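Local coordinates for protein N-acetyltransferase (PDB 4LUA) that probably transfers an acetyl group from acetyl-coenzyme A to an amine acceptor, as expected of a GNAT-superfamily enzyme, at residues A[103-106]-A[107-111]. Sequence-based numbering, arbitrary orientation.
Sequences INFI and INYAR
F105 and Y109, one turn apart on the alpha-helix 96-112 of this GNAT domain, lie side by side with their side chains pointing the same way. The touch is made by F105 CZ, which sits 4.0 Å from Y109 CB, so that the tyrosine's methylene lies over one face of the phenylalanine ring. Both side chains leave the helix with CG anti to the backbone N (chi1 157° in F105 and 174° in Y109), and this shared choice sends the two rings out in company. Beneath them the backbone runs regularly: Y109 N donates to F105 O over 2.8 Å, and the bonds from I107 N to I103 O, N108 N to N104 O and A110 N to I106 O repeat the i to i+4 pattern.

On another side of the helix, N104 and I107 also run alongside each other. Here the amide oxygen OD1 of N104 itself lies 3.9 Å from the I107 CD1 methyl, a van der Waals approach by a polar group at a partly exposed place; N104 also touches L136. A110 is buried, its CB 3.3 Å from I106 O.

Further out, the buried, apolar I106 and I107 suit the side facing L118 of strand 117-123. A110's small methyl touches L118 and L164, consistent with a close approach of the helix to that strand. The flat rings of F105 and Y109 suit their edge-to-face contacts with F58 of strand 55-62. The helix thus bridges strands of the domain's two sheets. At the exposed end, the long side chain of R111 folds back toward N108, and its NH1 makes a weak, bent hydrogen bond of 2.9 Å to N108 OD1, with an N-H...O angle of 126°.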
loop_
_atom_site.group_PDB
_atom_site.type_symbol
_atom_site.label_atom_id
_atom_site.label_comp_id
_atom_site.label_asym_id
_atom_site.label_seq_id
_atom_site.Cartn_x
_atom_site.Cartn_y
_atom_site.Cartn_z
ATOM N N ILE A 103 6.345 -5.088 1.682
ATOM C CA ILE A 103 5.484 -5.123 2.863
ATOM C C ILE A 103 6.291 -5.679 4.056
ATOM O O ILE A 103 6.105 -5.222 5.190
ATOM C CB ILE A 103 4.206 -5.922 2.555
ATOM C CG1 ILE A 103 3.452 -5.313 1.367
ATOM C CG2 ILE A 103 3.355 -5.982 3.810
ATOM C CD1 ILE A 103 3.099 -3.763 1.544
ATOM N N ASN A 104 7.214 -6.638 3.841
ATOM C CA ASN A 104 8.066 -7.072 4.977
ATOM C C ASN A 104 8.921 -5.905 5.510
ATOM O O ASN A 104 9.131 -5.751 6.740
ATOM C CB ASN A 104 8.973 -8.249 4.615
ATOM C CG ASN A 104 8.315 -9.581 4.891
ATOM O OD1 ASN A 104 7.674 -9.758 5.926
ATOM N ND2 ASN A 104 8.504 -10.551 3.979
ATOM N N PHE A 105 9.418 -5.079 4.566
ATOM C CA PHE A 105 10.105 -3.882 5.012
ATOM C C PHE A 105 9.197 -2.975 5.830
ATOM O O PHE A 105 9.649 -2.479 6.882
ATOM C CB PHE A 105 10.741 -3.129 3.804
ATOM C CG PHE A 105 10.972 -1.678 4.089
ATOM C CD1 PHE A 105 12.124 -1.242 4.690
ATOM C CD2 PHE A 105 9.947 -0.778 3.815
ATOM C CE1 PHE A 105 12.322 0.124 5.002
ATOM C CE2 PHE A 105 10.061 0.512 4.185
ATOM C CZ PHE A 105 11.259 0.987 4.799
ATOM N N ILE A 106 7.962 -2.744 5.363
ATOM C CA ILE A 106 7.037 -1.895 6.122
ATOM C C ILE A 106 6.779 -2.446 7.541
ATOM O O ILE A 106 6.774 -1.662 8.519
ATOM C CB ILE A 106 5.741 -1.624 5.327
ATOM C CG1 ILE A 106 6.108 -0.760 4.145
ATOM C CG2 ILE A 106 4.697 -0.971 6.252
ATOM C CD1 ILE A 106 4.921 -0.448 3.209
ATOM N N ILE A 107 6.600 -3.766 7.674
ATOM C CA ILE A 107 6.443 -4.363 9.002
ATOM C C ILE A 107 7.640 -4.024 9.873
ATOM O O ILE A 107 7.493 -3.580 11.057
ATOM C CB ILE A 107 6.305 -5.892 8.920
ATOM C CG1 ILE A 107 4.966 -6.269 8.281
ATOM C CG2 ILE A 107 6.369 -6.511 10.311
ATOM C CD1 ILE A 107 4.915 -7.752 7.712
ATOM N N ASN A 108 8.875 -4.200 9.336
ATOM C CA ASN A 108 10.019 -3.830 10.201
ATOM C C ASN A 108 10.160 -2.338 10.498
ATOM O O ASN A 108 10.553 -1.951 11.576
ATOM C CB ASN A 108 11.352 -4.349 9.582
ATOM C CG ASN A 108 11.478 -5.838 9.691
ATOM O OD1 ASN A 108 11.452 -6.379 10.798
ATOM N ND2 ASN A 108 11.586 -6.531 8.548
ATOM N N TYR A 109 9.876 -1.495 9.500
ATOM C CA TYR A 109 9.899 -0.061 9.712
ATOM C C TYR A 109 8.948 0.303 10.842
ATOM O O TYR A 109 9.265 1.084 11.762
ATOM C CB TYR A 109 9.541 0.644 8.391
ATOM C CG TYR A 109 9.414 2.130 8.569
ATOM C CD1 TYR A 109 10.507 2.959 8.328
ATOM C CD2 TYR A 109 8.192 2.678 8.973
ATOM C CE1 TYR A 109 10.403 4.335 8.548
ATOM C CE2 TYR A 109 8.060 4.032 9.200
ATOM C CZ TYR A 109 9.171 4.857 8.979
ATOM O OH TYR A 109 9.092 6.234 9.170
ATOM N N ALA A 110 7.752 -0.244 10.776
ATOM C CA ALA A 110 6.743 0.054 11.785
ATOM C C ALA A 110 7.163 -0.428 13.170
ATOM O O ALA A 110 7.009 0.298 14.191
ATOM C CB ALA A 110 5.447 -0.601 11.374
ATOM N N ARG A 111 7.688 -1.646 13.241
ATOM C CA ARG A 111 8.147 -2.165 14.530
ATOM C C ARG A 111 9.243 -1.264 15.101
ATOM O O ARG A 111 9.239 -0.934 16.284
ATOM C CB ARG A 111 8.626 -3.584 14.402
ATOM C CG ARG A 111 8.859 -4.183 15.790
ATOM C CD ARG A 111 9.462 -5.563 15.692
ATOM N NE ARG A 111 8.540 -6.518 15.082
ATOM C CZ ARG A 111 8.663 -6.957 13.829
ATOM N NH1 ARG A 111 9.652 -6.481 13.064
ATOM N NH2 ARG A 111 7.785 -7.835 13.334
#